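Long-range contact in AgaA (Rhizobium radiobacter, PDB 6HLX), which binds the opine agropinic acid as the periplasmic substrate-binding protein of an ABC transporter that imports it: residues Arg258-Ile271 and Ala440-Arg452. Residues are numbered along the deposited sequence; the frame is centred on the assembly and turned at random.
Sequences RQAIAYAVDRSAII and ALELSPLVYFMWR. With ZN (zinc ion), chain O; G9Z (agropinic acid), chain E.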
ATOM      1  N   ARG A 258     -20.304  -0.914  13.950  1.00 23.21           N
ATOM      2  CA  ARG A 258     -19.388  -0.319  12.977  1.00 22.05           C
ATOM      3  C   ARG A 258     -20.042   0.919  12.349  1.00 26.28           C
ATOM      4  O   ARG A 258     -19.399   1.965  12.272  1.00 26.15           O
ATOM      5  CB  ARG A 258     -18.950  -1.360  11.931  1.00 24.47           C
ATOM      6  CG  ARG A 258     -18.320  -2.601  12.597  1.00 24.59           C
ATOM      7  CD  ARG A 258     -17.681  -3.528  11.580  1.00 23.31           C
ATOM      8  NE  ARG A 258     -18.663  -4.170  10.704  1.00 23.20           N
ATOM      9  CZ  ARG A 258     -18.909  -5.474  10.668  1.00 28.72           C
ATOM     10  NH1 ARG A 258     -19.764  -5.966   9.785  1.00 23.94           N
ATOM     11  NH2 ARG A 258     -18.315  -6.294  11.530  1.00 23.38           N
ATOM     12  N   GLN A 259     -21.352   0.830  12.017  1.00 23.91           N
ATOM     13  CA  GLN A 259     -22.118   1.973  11.493  1.00 23.86           C
ATOM     14  C   GLN A 259     -22.228   3.075  12.540  1.00 28.35           C
ATOM     15  O   GLN A 259     -22.088   4.243  12.176  1.00 27.12           O
ATOM     16  CB  GLN A 259     -23.528   1.564  11.016  1.00 25.31           C
ATOM     17  CG  GLN A 259     -23.532   0.718   9.739  1.00 28.56           C
ATOM     18  CD  GLN A 259     -24.734   1.001   8.850  1.00 41.25           C
ATOM     19  OE1 GLN A 259     -25.568   1.852   9.133  1.00 37.21           O
ATOM     20  NE2 GLN A 259     -24.831   0.327   7.729  1.00 29.51           N
ATOM     21  N   ALA A 260     -22.459   2.729  13.847  1.00 26.73           N
ATOM     22  CA  ALA A 260     -22.520   3.754  14.911  1.00 27.03           C
ATOM     23  C   ALA A 260     -21.242   4.606  14.901  1.00 29.88           C
ATOM     24  O   ALA A 260     -21.327   5.826  14.961  1.00 29.02           O
ATOM     25  CB  ALA A 260     -22.708   3.115  16.285  1.00 28.04           C
ATOM     26  N   ILE A 261     -20.073   3.963  14.771  1.00 25.15           N
ATOM     27  CA  ILE A 261     -18.776   4.651  14.691  1.00 24.72           C
ATOM     28  C   ILE A 261     -18.706   5.568  13.454  1.00 28.21           C
ATOM     29  O   ILE A 261     -18.265   6.709  13.580  1.00 28.41           O
ATOM     30  CB  ILE A 261     -17.631   3.637  14.782  1.00 26.42           C
ATOM     31  CG1 ILE A 261     -17.595   3.064  16.220  1.00 26.56           C
ATOM     32  CG2 ILE A 261     -16.297   4.298  14.416  1.00 26.89           C
ATOM     33  CD1 ILE A 261     -16.725   1.855  16.397  1.00 30.32           C
ATOM     34  N   ALA A 262     -19.204   5.091  12.292  1.00 25.27           N
ATOM     35  CA  ALA A 262     -19.263   5.895  11.058  1.00 25.01           C
ATOM     36  C   ALA A 262     -20.158   7.148  11.256  1.00 30.07           C
ATOM     37  O   ALA A 262     -19.845   8.205  10.712  1.00 30.20           O
ATOM     38  CB  ALA A 262     -19.792   5.055   9.912  1.00 25.70           C
ATOM     39  N   TYR A 263     -21.244   7.038  12.057  1.00 25.57           N
ATOM     40  CA  TYR A 263     -22.142   8.184  12.318  1.00 25.98           C
ATOM     41  C   TYR A 263     -21.602   9.121  13.408  1.00 31.74           C
ATOM     42  O   TYR A 263     -21.989  10.300  13.458  1.00 32.11           O
ATOM     43  CB  TYR A 263     -23.559   7.686  12.734  1.00 26.65           C
ATOM     44  CG  TYR A 263     -24.430   7.249  11.574  1.00 28.10           C
ATOM     45  CD1 TYR A 263     -24.998   8.183  10.708  1.00 29.55           C
ATOM     46  CD2 TYR A 263     -24.723   5.904  11.365  1.00 29.20           C
ATOM     47  CE1 TYR A 263     -25.822   7.787   9.655  1.00 30.29           C
ATOM     48  CE2 TYR A 263     -25.553   5.495  10.314  1.00 29.91           C
ATOM     49  CZ  TYR A 263     -26.091   6.443   9.457  1.00 35.74           C
ATOM     50  OH  TYR A 263     -26.886   6.059   8.408  1.00 37.23           O
ATOM     51  N   ALA A 264     -20.785   8.589  14.337  1.00 28.82           N
ATOM     52  CA  ALA A 264     -20.301   9.349  15.494  1.00 30.19           C
ATOM     53  C   ALA A 264     -19.069  10.197  15.253  1.00 34.02           C
ATOM     54  O   ALA A 264     -18.819  11.134  16.015  1.00 34.36           O
ATOM     55  CB  ALA A 264     -20.034   8.411  16.664  1.00 31.21           C
ATOM     56  N   VAL A 265     -18.242   9.829  14.274  1.00 28.60           N
ATOM     57  CA  VAL A 265     -16.987  10.552  14.085  1.00 28.47           C
ATOM     58  C   VAL A 265     -17.149  11.730  13.144  1.00 33.12           C
ATOM     59  O   VAL A 265     -17.401  11.530  11.962  1.00 35.38           O
ATOM     60  CB  VAL A 265     -15.824   9.613  13.671  1.00 31.04           C
ATOM     61  CG1 VAL A 265     -14.515  10.399  13.508  1.00 31.03           C
ATOM     62  CG2 VAL A 265     -15.636   8.486  14.681  1.00 30.76           C
ATOM     63  N   ASP A 266     -16.979  12.964  13.667  1.00 28.81           N
ATOM     64  CA  ASP A 266     -17.040  14.141  12.829  1.00 27.25           C
ATOM     65  C   ASP A 266     -15.784  14.164  11.945  1.00 30.57           C
ATOM     66  O   ASP A 266     -14.655  14.152  12.450  1.00 29.40           O
ATOM     67  CB  ASP A 266     -17.113  15.433  13.634  1.00 28.89           C
ATOM     68  CG  ASP A 266     -17.465  16.562  12.710  1.00 34.28           C
ATOM     69  OD1 ASP A 266     -18.687  16.794  12.489  1.00 34.44           O
ATOM     70  OD2 ASP A 266     -16.534  17.181  12.156  1.00 31.60           O
ATOM     71  N   ARG A 267     -15.992  14.181  10.635  1.00 26.22           N
ATOM     72  CA  ARG A 267     -14.873  14.109   9.691  1.00 25.22           C
ATOM     73  C   ARG A 267     -14.053  15.391   9.624  1.00 29.29           C
ATOM     74  O   ARG A 267     -12.832  15.317   9.409  1.00 29.50           O
ATOM     75  CB  ARG A 267     -15.369  13.650   8.331  1.00 27.55           C
ATOM     76  CG  ARG A 267     -15.761  12.183   8.407  1.00 32.16           C
ATOM     77  CD  ARG A 267     -16.955  11.891   7.584  1.00 37.59           C
ATOM     78  NE  ARG A 267     -17.254  10.457   7.556  1.00 35.89           N
ATOM     79  CZ  ARG A 267     -18.122   9.842   8.352  1.00 49.50           C
ATOM     80  NH1 ARG A 267     -18.733  10.507   9.321  1.00 36.40           N
ATOM     81  NH2 ARG A 267     -18.351   8.546   8.213  1.00 46.00           N
ATOM     82  N   SER A 268     -14.681  16.555   9.881  1.00 26.36           N
ATOM     83  CA  SER A 268     -13.923  17.811   9.918  1.00 26.75           C
ATOM     84  C   SER A 268     -12.985  17.846  11.114  1.00 29.96           C
ATOM     85  O   SER A 268     -11.964  18.507  11.035  1.00 28.66           O
ATOM     86  CB  SER A 268     -14.856  19.018   9.948  1.00 30.35           C
ATOM     87  OG  SER A 268     -15.636  19.045   8.766  1.00 41.01           O
ATOM     88  N   ALA A 269     -13.320  17.147  12.230  1.00 28.64           N
ATOM     89  CA  ALA A 269     -12.439  17.105  13.407  1.00 28.30           C
ATOM     90  C   ALA A 269     -11.132  16.426  13.020  1.00 30.80           C
ATOM     91  O   ALA A 269     -10.069  16.905  13.399  1.00 29.73           O
ATOM     92  CB  ALA A 269     -13.101  16.362  14.562  1.00 29.54           C
ATOM     93  N   ILE A 270     -11.198  15.355  12.210  1.00 26.04           N
ATOM     94  CA  ILE A 270      -9.974  14.680  11.749  1.00 24.54           C
ATOM     95  C   ILE A 270      -9.188  15.585  10.783  1.00 27.60           C
ATOM     96  O   ILE A 270      -7.996  15.801  10.987  1.00 27.48           O
ATOM     97  CB  ILE A 270     -10.265  13.281  11.141  1.00 26.80           C
ATOM     98  CG1 ILE A 270     -10.828  12.324  12.227  1.00 27.48           C
ATOM     99  CG2 ILE A 270      -8.975  12.706  10.497  1.00 26.55           C
ATOM    100  CD1 ILE A 270     -11.394  11.042  11.682  1.00 26.30           C
ATOM    101  N   ILE A 271      -9.860  16.115   9.746  1.00 25.60           N
ATOM    102  CA  ILE A 271      -9.219  16.975   8.734  1.00 25.39           C
ATOM    103  C   ILE A 271      -8.527  18.183   9.382  1.00 28.68           C
ATOM    104  O   ILE A 271      -7.364  18.455   9.072  1.00 27.86           O
ATOM    105  CB  ILE A 271     -10.238  17.390   7.629  1.00 28.19           C
ATOM    106  CG1 ILE A 271     -10.721  16.151   6.832  1.00 27.51           C
ATOM    107  CG2 ILE A 271      -9.661  18.478   6.694  1.00 29.62           C
ATOM    108  CD1 ILE A 271     -12.011  16.355   6.032  1.00 30.96           C
ATOM    109  N   ALA A 440     -21.495  -3.530   1.019  1.00 22.10           N
ATOM    110  CA  ALA A 440     -20.339  -2.989   1.752  1.00 21.69           C
ATOM    111  C   ALA A 440     -20.798  -1.889   2.730  1.00 24.60           C
ATOM    112  O   ALA A 440     -20.246  -1.760   3.816  1.00 25.11           O
ATOM    113  CB  ALA A 440     -19.330  -2.415   0.771  1.00 22.48           C
ATOM    114  N   LEU A 441     -21.763  -1.062   2.325  1.00 21.88           N
ATOM    115  CA  LEU A 441     -22.267   0.005   3.207  1.00 22.41           C
ATOM    116  C   LEU A 441     -23.126  -0.590   4.321  1.00 25.88           C
ATOM    117  O   LEU A 441     -22.977  -0.226   5.492  1.00 25.03           O
ATOM    118  CB  LEU A 441     -23.111   0.998   2.390  1.00 22.84           C
ATOM    119  CG  LEU A 441     -22.318   1.917   1.467  1.00 26.51           C
ATOM    120  CD1 LEU A 441     -23.249   2.574   0.421  1.00 25.89           C
ATOM    121  CD2 LEU A 441     -21.570   2.987   2.286  1.00 28.30           C
ATOM    122  N   GLU A 442     -24.024  -1.515   3.958  1.00 23.67           N
ATOM    123  CA  GLU A 442     -24.903  -2.169   4.921  1.00 22.66           C
ATOM    124  C   GLU A 442     -24.122  -2.820   6.076  1.00 26.09           C
ATOM    125  O   GLU A 442     -24.453  -2.603   7.253  1.00 26.46           O
ATOM    126  CB  GLU A 442     -25.764  -3.217   4.201  1.00 24.07           C
ATOM    127  CG  GLU A 442     -26.676  -3.970   5.150  1.00 32.88           C
ATOM    128  CD  GLU A 442     -27.469  -5.101   4.522  1.00 57.26           C
ATOM    129  OE1 GLU A 442     -28.182  -5.803   5.276  1.00 51.42           O
ATOM    130  OE2 GLU A 442     -27.377  -5.291   3.287  1.00 46.78           O
ATOM    131  N   LEU A 443     -23.088  -3.596   5.739  1.00 23.69           N
ATOM    132  CA  LEU A 443     -22.300  -4.318   6.739  1.00 23.42           C
ATOM    133  C   LEU A 443     -21.180  -3.490   7.345  1.00 24.95           C
ATOM    134  O   LEU A 443     -20.760  -3.753   8.481  1.00 24.20           O
ATOM    135  CB  LEU A 443     -21.759  -5.639   6.168  1.00 23.27           C
ATOM    136  CG  LEU A 443     -22.794  -6.679   5.688  1.00 26.99           C
ATOM    137  CD1 LEU A 443     -22.081  -7.898   5.152  1.00 26.78           C
ATOM    138  CD2 LEU A 443     -23.747  -7.110   6.806  1.00 28.27           C
ATOM    139  N   SER A 444     -20.700  -2.480   6.598  1.00 21.82           N
ATOM    140  CA  SER A 444     -19.609  -1.595   7.006  1.00 21.52           C
ATOM    141  C   SER A 444     -18.432  -2.316   7.714  1.00 24.14           C
ATOM    142  O   SER A 444     -18.041  -1.891   8.809  1.00 24.42           O
ATOM    143  CB  SER A 444     -20.143  -0.449   7.859  1.00 24.60           C
ATOM    144  OG  SER A 444     -20.802   0.493   7.030  1.00 27.81           O
ATOM    145  N   PRO A 445     -17.848  -3.393   7.129  1.00 22.16           N
ATOM    146  CA  PRO A 445     -16.664  -4.016   7.761  1.00 21.73           C
ATOM    147  C   PRO A 445     -15.504  -3.024   7.835  1.00 25.42           C
ATOM    148  O   PRO A 445     -14.683  -3.110   8.735  1.00 25.55           O
ATOM    149  CB  PRO A 445     -16.327  -5.176   6.827  1.00 22.78           C
ATOM    150  CG  PRO A 445     -16.873  -4.753   5.486  1.00 26.31           C
ATOM    151  CD  PRO A 445     -18.146  -4.019   5.817  1.00 23.26           C
ATOM    152  N   LEU A 446     -15.446  -2.076   6.872  1.00 22.26           N
ATOM    153  CA  LEU A 446     -14.455  -0.995   6.835  1.00 21.12           C
ATOM    154  C   LEU A 446     -15.231   0.311   6.969  1.00 22.78           C
ATOM    155  O   LEU A 446     -16.317   0.442   6.406  1.00 21.93           O
ATOM    156  CB  LEU A 446     -13.675  -0.961   5.507  1.00 21.08           C
ATOM    157  CG  LEU A 446     -12.558  -2.005   5.223  1.00 24.22           C
ATOM    158  CD1 LEU A 446     -11.431  -1.970   6.275  1.00 23.89           C
ATOM    159  CD2 LEU A 446     -13.105  -3.401   5.018  1.00 24.09           C
ATOM    160  N   VAL A 447     -14.653   1.278   7.681  1.00 20.44           N
ATOM    161  CA  VAL A 447     -15.264   2.602   7.832  1.00 20.11           C
ATOM    162  C   VAL A 447     -14.248   3.606   7.293  1.00 23.37           C
ATOM    163  O   VAL A 447     -13.036   3.466   7.547  1.00 22.44           O
ATOM    164  CB  VAL A 447     -15.692   2.868   9.296  1.00 23.19           C
ATOM    165  CG1 VAL A 447     -15.860   4.359   9.556  1.00 23.95           C
ATOM    166  CG2 VAL A 447     -16.984   2.109   9.626  1.00 22.68           C
ATOM    167  N   TYR A 448     -14.730   4.615   6.520  1.00 19.97           N
ATOM    168  CA  TYR A 448     -13.826   5.584   5.892  1.00 20.32           C
ATOM    169  C   TYR A 448     -14.209   6.994   6.310  1.00 25.18           C
ATOM    170  O   TYR A 448     -15.402   7.313   6.377  1.00 25.17           O
ATOM    171  CB  TYR A 448     -13.914   5.472   4.359  1.00 21.69           C
ATOM    172  CG  TYR A 448     -13.722   4.069   3.835  1.00 20.49           C
ATOM    173  CD1 TYR A 448     -14.809   3.216   3.654  1.00 21.56           C
ATOM    174  CD2 TYR A 448     -12.459   3.612   3.452  1.00 20.55           C
ATOM    175  CE1 TYR A 448     -14.638   1.918   3.170  1.00 22.67           C
ATOM    176  CE2 TYR A 448     -12.281   2.324   2.947  1.00 20.91           C
ATOM    177  CZ  TYR A 448     -13.380   1.491   2.785  1.00 25.26           C
ATOM    178  OH  TYR A 448     -13.227   0.228   2.277  1.00 23.36           O
ATOM    179  N   PHE A 449     -13.194   7.850   6.535  1.00 21.17           N
ATOM    180  CA  PHE A 449     -13.463   9.204   7.003  1.00 22.09           C
ATOM    181  C   PHE A 449     -13.064  10.308   6.071  1.00 23.88           C
ATOM    182  O   PHE A 449     -13.776  11.311   6.023  1.00 24.35           O
ATOM    183  CB  PHE A 449     -12.782   9.437   8.364  1.00 23.57           C
ATOM    184  CG  PHE A 449     -13.348   8.568   9.469  1.00 25.36           C
ATOM    185  CD1 PHE A 449     -14.723   8.459   9.656  1.00 28.44           C
ATOM    186  CD2 PHE A 449     -12.501   7.843  10.305  1.00 28.16           C
ATOM    187  CE1 PHE A 449     -15.246   7.648  10.684  1.00 30.25           C
ATOM    188  CE2 PHE A 449     -13.024   7.039  11.328  1.00 30.74           C
ATOM    189  CZ  PHE A 449     -14.387   6.944  11.501  1.00 29.21           C
ATOM    190  N   MET A 450     -11.922  10.170   5.363  1.00 20.76           N
ATOM    191  CA  MET A 450     -11.461  11.268   4.518  0.50 20.77           C
ATOM    192  C   MET A 450     -10.448  10.839   3.479  1.00 23.47           C
ATOM    193  O   MET A 450      -9.772   9.818   3.668  1.00 21.22           O
ATOM    194  CB  MET A 450     -10.808  12.359   5.402  0.50 22.95           C
ATOM    195  CG  MET A 450      -9.579  11.864   6.153  0.50 25.74           C
ATOM    196  SD  MET A 450      -8.665  13.148   6.997  0.50 29.57           S
ATOM    197  CE  MET A 450      -7.807  13.920   5.590  0.50 25.70           C
ATOM    198  N   TRP A 451     -10.318  11.642   2.414  1.00 20.95           N
ATOM    199  CA  TRP A 451      -9.280  11.472   1.388  1.00 20.38           C
ATOM    200  C   TRP A 451      -8.180  12.419   1.872  1.00 25.30           C
ATOM    201  O   TRP A 451      -8.477  13.570   2.267  1.00 25.89           O
ATOM    202  CB  TRP A 451      -9.739  11.992   0.021  1.00 20.01           C
ATOM    203  CG  TRP A 451     -10.804  11.169  -0.614  1.00 21.62           C
ATOM    204  CD1 TRP A 451     -12.108  11.521  -0.797  1.00 25.19           C
ATOM    205  CD2 TRP A 451     -10.661   9.842  -1.148  1.00 21.31           C
ATOM    206  NE1 TRP A 451     -12.785  10.507  -1.442  1.00 24.81           N
ATOM    207  CE2 TRP A 451     -11.916   9.473  -1.686  1.00 24.69           C
ATOM    208  CE3 TRP A 451      -9.575   8.957  -1.287  1.00 22.64           C
ATOM    209  CZ2 TRP A 451     -12.135   8.232  -2.290  1.00 24.47           C
ATOM    210  CZ3 TRP A 451      -9.783   7.734  -1.923  1.00 23.23           C
ATOM    211  CH2 TRP A 451     -11.054   7.381  -2.406  1.00 23.80           C
ATOM    212  N   ARG A 452      -6.931  11.976   1.851  1.00 21.82           N
ATOM    213  CA  ARG A 452      -5.848  12.863   2.309  1.00 22.04           C
ATOM    214  C   ARG A 452      -4.879  13.205   1.178  1.00 25.24           C
ATOM    215  O   ARG A 452      -4.776  12.458   0.198  1.00 24.15           O
ATOM    216  CB  ARG A 452      -5.067  12.225   3.482  1.00 25.19           C
ATOM    217  CG  ARG A 452      -4.221  11.015   3.074  1.00 28.02           C
ATOM    218  CD  ARG A 452      -3.442  10.426   4.246  1.00 27.74           C
ATOM    219  NE  ARG A 452      -2.200   9.790   3.797  1.00 25.51           N
ATOM    220  CZ  ARG A 452      -1.749   8.619   4.239  1.00 27.10           C
ATOM    221  NH1 ARG A 452      -2.444   7.925   5.135  1.00 24.24           N
ATOM    222  NH2 ARG A 452      -0.588   8.145   3.812  1.00 21.48           N
TER
HETATM  223 ZN    ZN O 614     -18.849  18.094  11.113  1.00 39.83          ZN
HETATM  224  OAM G9Z E 604       3.630   2.774   5.658  1.00 19.83           O
HETATM  225  CAB G9Z E 604       2.880   3.588   6.216  1.00 20.73           C
HETATM  226  CAC G9Z E 604       3.333   4.500   7.190  1.00 21.35           C
HETATM  227  CB  G9Z E 604       2.087   5.339   7.608  1.00 20.86           C
HETATM  228  CA  G9Z E 604       0.911   4.672   6.915  1.00 19.50           C
HETATM  229  C   G9Z E 604       0.130   5.628   6.189  1.00 21.29           C
HETATM  230  O   G9Z E 604       0.485   5.940   5.020  1.00 20.70           O
HETATM  231  N   G9Z E 604       1.543   3.615   6.060  1.00 18.24           N
HETATM  232  CAG G9Z E 604       0.787   2.765   5.062  1.00 18.29           C
HETATM  233  CAH G9Z E 604       0.075   1.614   5.774  1.00 20.27           C
HETATM  234  OAP G9Z E 604      -0.892   2.202   6.644  1.00 20.84           O
HETATM  235  CAI G9Z E 604      -0.618   0.655   4.802  1.00 20.24           C
HETATM  236  OAQ G9Z E 604       0.265   0.400   3.680  1.00 19.16           O
HETATM  237  CAJ G9Z E 604      -0.923  -0.727   5.473  1.00 19.85           C
HETATM  238  OAR G9Z E 604      -1.567  -1.592   4.519  1.00 20.34           O
HETATM  239  CAK G9Z E 604      -1.729  -0.689   6.793  1.00 19.14           C
HETATM  240  OAT G9Z E 604      -1.680  -1.985   7.423  1.00 20.09           O
HETATM  241  CAL G9Z E 604      -3.175  -0.209   6.593  1.00 19.08           C
HETATM  242  OAS G9Z E 604      -3.829  -0.068   7.874  1.00 20.39           O
HETATM  243  OXT G9Z E 604      -0.863   6.142   6.772  1.00 20.87           O
HETATM  244  O   HOH W   1     -17.820  19.739  11.329  1.00 35.39           O
HETATM  245  O   HOH W   2     -18.025   7.175   5.826  1.00 36.13           O
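Val-265 CG1 lies over one face of the Phe-449 ring, a CH-pi contact 4.1 Å from the centroid. At the ring edge, near its plane, sit Arg-267 NE and the helix backbone at Ala-262 CA and Ile-261 O. In turn, CD1 of Phe-449 lies over one face of the Arg-267 guanidinium, with the two planes 75° apart. That guanidinium grips Ala-262 O end-on, with NH1 and NH2 each 2.9 Å from it. A water bridges Arg-267 NH2 to Tyr-448 O. Arg-258 works differently. Bent at chi3 (-68°), it meets Leu-443 O side-on through NE and NH1, the latter bond 2.8 Å long; Pro-445 CA covers one guanidinium face. Both carbonyls, in the last turns of their helices, thus receive two arginine nitrogens. Gln-259 NE2 makes a weak bond to Glu-442 O, and its stronger partner is Tyr-301. Farther along, in one of its two conformers, Met-450 SD packs on Ile-270 CG2 (3.5 Å) and Ile-271 CG1. Phe-449 and Met-450 form a classic beta bulge opposite Met-241. Just beyond, Arg-452 binds the agropinic acid carboxylate. Helices 255-264 and 267-274 cover strand 446-451, which pairs with strand 240-245; helix 306-315 packs on helix 255-264, and helix 333-347 touches both helices.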